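Local atomic coordinates of hypothetical protein (Staphylococcus aureus subsp. aureus Mu50, PDB entry 4PEO), a protein that is probably a cysteine protease that trims the first nine residues from ribosomal protein bL27 and also processes capsid and scaffold proteins of bacteriophage 80alpha. Residues D5-V8 and V14-V17; S38-G43 and Q84-S89; N46-I49 and S53-P56. All coordinates share one frame; numbering follows the deposited sequence.

From the N terminus, strand 2-8 runs out and strand 14-20 comes back beside it; interaction 1 closes this short hairpin. The chain then enters helix 36-51, whose residues 38-43 wait until helix 77-96 arrives for interaction 2, a helix pair closed across 40 intervening residues. Nested inside that long loop lies interaction 3, where residues 53-56 fold back onto residues 46-49 of the same helix before strand 57-59 begins. Interactions 1 and 2 touch through I6, V14 and V17, which meet side chains of the two helices, so sheet and helices form one core. Interaction 3 adjoins interaction 2 in sequence, and both reach the second subunit.

Interaction 1 of 3, residues D5-V8 and V14-V17; sequences DITV and VTDV
T7 faces both T15 and D16, which puts a classic beta bulge into this antiparallel pair. In the backbone, T7 N donates to D16 O at 2.9 Å with an angle of 168° at the hydrogen, and T7 O accepts two amides: T15 N at 2.9 Å and, weakly, D16 N at 3.4 Å. T15, the extra residue of the bulge, departs from the extended backbone of its neighbours (psi -32°). A CA-H...O contact of 3.3 Å from V17 CA to D5 O continues the pairing.

On the polar face, with OG1 beside the backbone N (chi1 -53°), the T7 methyl CG2 lies opposite that N and rests 3.4 Å from T15 OG1. That hydroxyl donates to D16 OD1 at 2.7 Å, meeting the carboxylate on its anti side. R70, in a salt bridge, and H68 complete the grip on D16, which should favour its negative charge. On the other side of T7 a water lies 2.7 Å from T7 OG1 and bonds weakly to the carbonyls of D5 and D16.

I6, V8, V14 and V17 occupy the apolar face, where V8 CG2 and V14 CG2 meet at 4.3 Å. Helix 77-96 covers that face, with L83 and L87 against V14, L87 against I6, and M86 against V17. Strand 101-105 flanks strand 2-8, and strand 67-70 flanks strand 14-20.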
# COMPACT_ATOMS: atom_id res chain seq x y z
N ASP B 5 -12.29 8.44 6.50
CA ASP B 5 -12.26 9.89 6.66
C ASP B 5 -10.82 10.34 6.60
O ASP B 5 -9.99 9.85 7.37
CB ASP B 5 -12.89 10.32 7.99
CG ASP B 5 -14.38 10.08 8.09
OD1 ASP B 5 -15.10 10.36 7.09
OD2 ASP B 5 -14.83 9.64 9.16
N ILE B 6 -10.51 11.25 5.67
CA ILE B 6 -9.13 11.69 5.43
C ILE B 6 -8.97 13.18 5.71
O ILE B 6 -9.71 13.99 5.15
CB ILE B 6 -8.74 11.31 3.97
CG1 ILE B 6 -8.97 9.80 3.69
CG2 ILE B 6 -7.31 11.73 3.66
CD1 ILE B 6 -9.52 9.45 2.34
N THR B 7 -8.00 13.53 6.58
CA THR B 7 -7.77 14.92 6.95
C THR B 7 -6.41 15.33 6.46
O THR B 7 -5.40 14.73 6.84
CB THR B 7 -7.93 15.13 8.46
OG1 THR B 7 -9.20 14.61 8.87
CG2 THR B 7 -7.76 16.60 8.87
N VAL B 8 -6.40 16.35 5.61
CA VAL B 8 -5.21 16.94 5.00
C VAL B 8 -5.14 18.37 5.53
O VAL B 8 -6.13 19.10 5.43
CB VAL B 8 -5.25 16.87 3.45
CG1 VAL B 8 -4.02 17.53 2.83
CG2 VAL B 8 -5.36 15.42 2.98
N VAL B 14 -1.05 14.75 5.28
CA VAL B 14 -2.12 13.86 5.76
C VAL B 14 -1.92 13.77 7.28
O VAL B 14 -0.89 13.24 7.72
CB VAL B 14 -2.06 12.46 5.08
CG1 VAL B 14 -3.11 11.52 5.69
CG2 VAL B 14 -2.26 12.56 3.56
N THR B 15 -2.86 14.29 8.06
CA THR B 15 -2.75 14.28 9.53
C THR B 15 -3.54 13.16 10.15
O THR B 15 -3.18 12.71 11.24
CB THR B 15 -3.16 15.64 10.13
OG1 THR B 15 -4.55 15.88 9.88
CG2 THR B 15 -2.30 16.81 9.57
N ASP B 16 -4.67 12.78 9.53
CA ASP B 16 -5.52 11.75 10.11
C ASP B 16 -6.17 10.93 9.04
O ASP B 16 -6.59 11.46 8.01
CB ASP B 16 -6.65 12.42 10.93
CG ASP B 16 -6.19 13.27 12.08
OD1 ASP B 16 -5.79 14.42 11.84
OD2 ASP B 16 -6.26 12.79 13.24
N VAL B 17 -6.36 9.65 9.32
CA VAL B 17 -7.12 8.76 8.46
C VAL B 17 -7.91 7.91 9.45
O VAL B 17 -7.30 7.35 10.36
CB VAL B 17 -6.23 7.88 7.54
CG1 VAL B 17 -7.07 6.85 6.79
CG2 VAL B 17 -5.44 8.74 6.54
O HOH W 1 -9.61 11.96 9.30

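Interaction 2 of 3, residues S38-G43 and Q84-S89; sequences SAVLFG and QTMLVS
V40 and M86 bury the most surface here, in two antiparallel helices whose segment axes pass 9.7 Å apart at 178°. The CA atoms of these residues are their segments' nearest pair, at 6.3 Å. V40 points toward helix 77-96; its CG1 meets both M86 and S89, while CG2 turns to S89 alone of the two. CG1 packs 3.8 Å from M86 CG and also reaches the M86 carbonyl. The S89 CB atom lies 3.6 Å from the same V40 CG1; S89 was modelled in two conformers, so the closeness of its OG to V40 CG2 in this one is doubtful.

M86 leaves its helix to one side and reaches across to L41. Its chain runs extended as far as SD, which brings the sulfur 3.9 Å from L41 CD2 and 4.1 Å from L41 CA. It bends only at the last torsion (chi3 71°), which sets CE 4.1 Å from that same L41 CD2. The two side chains pass each other at a slant. L41, third in buried area, also leans on V17 and M19 of strand 14-20 and on F67 and I69 of strand 67-70. Its side chain is about 7 Å from that of H22, the likely proton donor of the protease.

Beyond this strip, A39 packs on I93 of the second subunit and S89 on A39 of that subunit. The contact itself is mostly aliphatic and thioether packing and buries its four touching residues without a hydrogen bond between the segments, so it probably rests on close fit and burial of apolar surface.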
# COMPACT_ATOMS: atom_id res chain seq x y z
N SER B 38 -8.82 -3.34 4.11
CA SER B 38 -8.14 -3.69 5.37
C SER B 38 -6.66 -3.98 5.15
O SER B 38 -5.82 -3.46 5.90
CB SER B 38 -8.83 -4.86 6.06
OG SER B 38 -10.14 -4.50 6.45
N ALA B 39 -6.33 -4.77 4.12
CA ALA B 39 -4.95 -5.13 3.79
C ALA B 39 -4.12 -3.88 3.46
O ALA B 39 -2.99 -3.77 3.91
CB ALA B 39 -4.91 -6.11 2.63
N VAL B 40 -4.71 -2.95 2.70
CA VAL B 40 -4.05 -1.70 2.31
C VAL B 40 -3.79 -0.83 3.56
O VAL B 40 -2.69 -0.33 3.74
CB VAL B 40 -4.86 -0.94 1.23
CG1 VAL B 40 -4.32 0.48 1.02
CG2 VAL B 40 -4.85 -1.70 -0.09
N LEU B 41 -4.78 -0.68 4.41
CA LEU B 41 -4.61 0.13 5.60
C LEU B 41 -3.62 -0.45 6.60
O LEU B 41 -2.68 0.20 6.96
CB LEU B 41 -5.96 0.39 6.23
CG LEU B 41 -6.15 1.39 7.36
CD1 LEU B 41 -5.20 1.30 8.52
CD2 LEU B 41 -6.53 2.78 6.93
N PHE B 42 -3.85 -1.69 7.04
CA PHE B 42 -2.94 -2.31 8.01
C PHE B 42 -1.53 -2.46 7.47
O PHE B 42 -0.57 -2.18 8.20
CB PHE B 42 -3.50 -3.64 8.55
CG PHE B 42 -4.88 -3.53 9.17
CD1 PHE B 42 -5.21 -2.47 10.01
CD2 PHE B 42 -5.84 -4.52 8.96
CE1 PHE B 42 -6.49 -2.37 10.57
CE2 PHE B 42 -7.11 -4.42 9.52
CZ PHE B 42 -7.43 -3.34 10.32
N GLY B 43 -1.40 -2.81 6.19
CA GLY B 43 -0.11 -2.96 5.54
C GLY B 43 0.63 -1.64 5.51
O GLY B 43 1.83 -1.60 5.78
N GLN B 84 0.06 8.79 1.21
CA GLN B 84 -0.46 9.12 -0.08
C GLN B 84 -0.63 7.88 -0.94
O GLN B 84 -1.58 7.79 -1.64
CB GLN B 84 0.43 10.10 -0.76
CG GLN B 84 0.57 11.38 0.02
CD GLN B 84 0.29 12.56 -0.81
OE1 GLN B 84 0.83 12.69 -1.92
NE2 GLN B 84 -0.57 13.43 -0.31
N THR B 85 0.29 6.94 -0.83
CA THR B 85 0.21 5.65 -1.54
C THR B 85 -1.03 4.89 -1.07
O THR B 85 -1.76 4.33 -1.89
CB THR B 85 1.51 4.85 -1.32
OG1 THR B 85 2.59 5.53 -1.97
CG2 THR B 85 1.41 3.39 -1.87
N MET B 86 -1.22 4.83 0.26
CA MET B 86 -2.39 4.18 0.87
C MET B 86 -3.67 4.81 0.30
O MET B 86 -4.58 4.08 -0.06
CB MET B 86 -2.34 4.40 2.39
CG MET B 86 -3.30 3.48 3.18
SD MET B 86 -3.41 4.02 4.95
CE MET B 86 -4.24 5.38 4.69
N LEU B 87 -3.71 6.15 0.20
CA LEU B 87 -4.90 6.86 -0.33
C LEU B 87 -5.14 6.56 -1.80
O LEU B 87 -6.28 6.27 -2.18
CB LEU B 87 -4.83 8.37 -0.05
CG LEU B 87 -4.78 8.77 1.44
CD1 LEU B 87 -4.66 10.27 1.60
CD2 LEU B 87 -5.94 8.15 2.23
N VAL B 88 -4.07 6.55 -2.63
CA VAL B 88 -4.21 6.18 -4.04
C VAL B 88 -4.74 4.74 -4.15
O VAL B 88 -5.63 4.46 -4.98
CB VAL B 88 -2.87 6.39 -4.81
CG1 VAL B 88 -2.92 5.76 -6.21
CG2 VAL B 88 -2.53 7.87 -4.90
N SER B 89 -4.22 3.82 -3.29
CA SER B 89 -4.66 2.43 -3.29
C SER B 89 -6.13 2.29 -2.90
O SER B 89 -6.87 1.51 -3.54
CB SER B 89 -3.78 1.58 -2.38
OG SER B 89 -4.01 0.21 -2.64

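Interaction 3 of 3, residues N46-I49 and S53-P56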
# COMPACT_ATOMS: atom_id res chain seq x y z
N ASN B 46 1.99 -0.81 9.00
CA ASN B 46 3.18 -1.63 9.23
C ASN B 46 4.38 -1.09 8.44
O ASN B 46 5.51 -1.14 8.95
CB ASN B 46 2.92 -3.08 8.89
CG ASN B 46 2.04 -3.78 9.89
OD1 ASN B 46 1.79 -3.30 11.00
ND2 ASN B 46 1.55 -4.95 9.53
N ALA B 47 4.14 -0.56 7.23
CA ALA B 47 5.21 0.00 6.39
C ALA B 47 5.75 1.31 7.00
O ALA B 47 6.97 1.52 7.01
CB ALA B 47 4.71 0.25 4.97
N ILE B 48 4.86 2.17 7.51
CA ILE B 48 5.33 3.42 8.13
C ILE B 48 6.27 3.07 9.31
O ILE B 48 7.37 3.61 9.41
CB ILE B 48 4.15 4.32 8.60
CG1 ILE B 48 3.36 4.88 7.40
CG2 ILE B 48 4.67 5.46 9.53
CD1 ILE B 48 1.96 5.52 7.80
N ILE B 49 5.81 2.15 10.18
CA ILE B 49 6.57 1.72 11.37
C ILE B 49 7.88 1.00 11.02
O ILE B 49 8.91 1.28 11.62
CB ILE B 49 5.63 0.93 12.33
CG1 ILE B 49 4.51 1.85 12.87
CG2 ILE B 49 6.42 0.28 13.49
CD1 ILE B 49 3.27 1.12 13.49
N SER B 53 11.05 6.52 10.37
CA SER B 53 11.24 6.89 11.77
C SER B 53 9.92 7.39 12.40
O SER B 53 9.86 7.66 13.60
CB SER B 53 12.31 7.98 11.89
OG SER B 53 11.93 9.12 11.13
N GLU B 54 8.86 7.54 11.58
CA GLU B 54 7.57 8.01 12.07
C GLU B 54 6.84 6.94 12.89
O GLU B 54 6.81 5.77 12.50
CB GLU B 54 6.71 8.53 10.91
CG GLU B 54 5.20 8.64 11.17
CD GLU B 54 4.71 9.75 12.09
OE1 GLU B 54 5.53 10.39 12.77
OE2 GLU B 54 3.47 9.95 12.14
N ARG B 55 6.27 7.34 14.03
CA ARG B 55 5.49 6.46 14.89
C ARG B 55 4.13 7.10 15.09
O ARG B 55 3.96 7.96 15.96
CB ARG B 55 6.20 6.17 16.23
CG ARG B 55 7.54 5.44 16.07
CD ARG B 55 7.38 4.03 15.54
NE ARG B 55 8.67 3.36 15.38
CZ ARG B 55 9.39 3.36 14.26
NH1 ARG B 55 8.96 4.00 13.18
NH2 ARG B 55 10.55 2.73 14.21
N PRO B 56 3.18 6.79 14.19
CA PRO B 56 1.86 7.43 14.29
C PRO B 56 1.13 7.06 15.56
O PRO B 56 1.38 5.99 16.14
CB PRO B 56 1.09 6.91 13.07
CG PRO B 56 2.13 6.31 12.16
CD PRO B 56 3.22 5.82 13.07
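I48 CG2 fills the tight part of this contact, where the chain leaving helix 36-51 doubles back on it. This methyl sits 3.6 Å from E54 CG and 3.7 Å from E54 O, and P56 closes in with CG at 3.8 Å. With CG1 beside the I48 backbone N (chi1 -68°), CG2 lies opposite it, facing the returning loop. The E54 side chain runs alongside I48 and bends at chi2 (72°), leading its carboxylate on to the backbone amides of V72 and D73; the acid is thus held by two N-H groups while its CG does the apolar packing.

The other side is looser and more exposed. I49 CG1 approaches P56 CD only to 4.2 Å, the two side chains crossing. R55 lays a face of its guanidinium over I49 O, with NH1 3.1 Å from that oxygen; the angle is too poor for a hydrogen bond, though the charge probably suits a carbonyl near the helix C terminus. What steadies the group is NH1, which bonds to E54 O at 2.9 Å and also to T52 O; E54 O lies in the guanidinium plane, but NH1 stands well above the plane of that carbonyl.

I48 also packs on A79, I82 and L83 of helix 77-96, A79 also touching E54. Past P56 the chain enters strand 57-59, while N46, farther back on the helix, bonds to T92 of the second subunit.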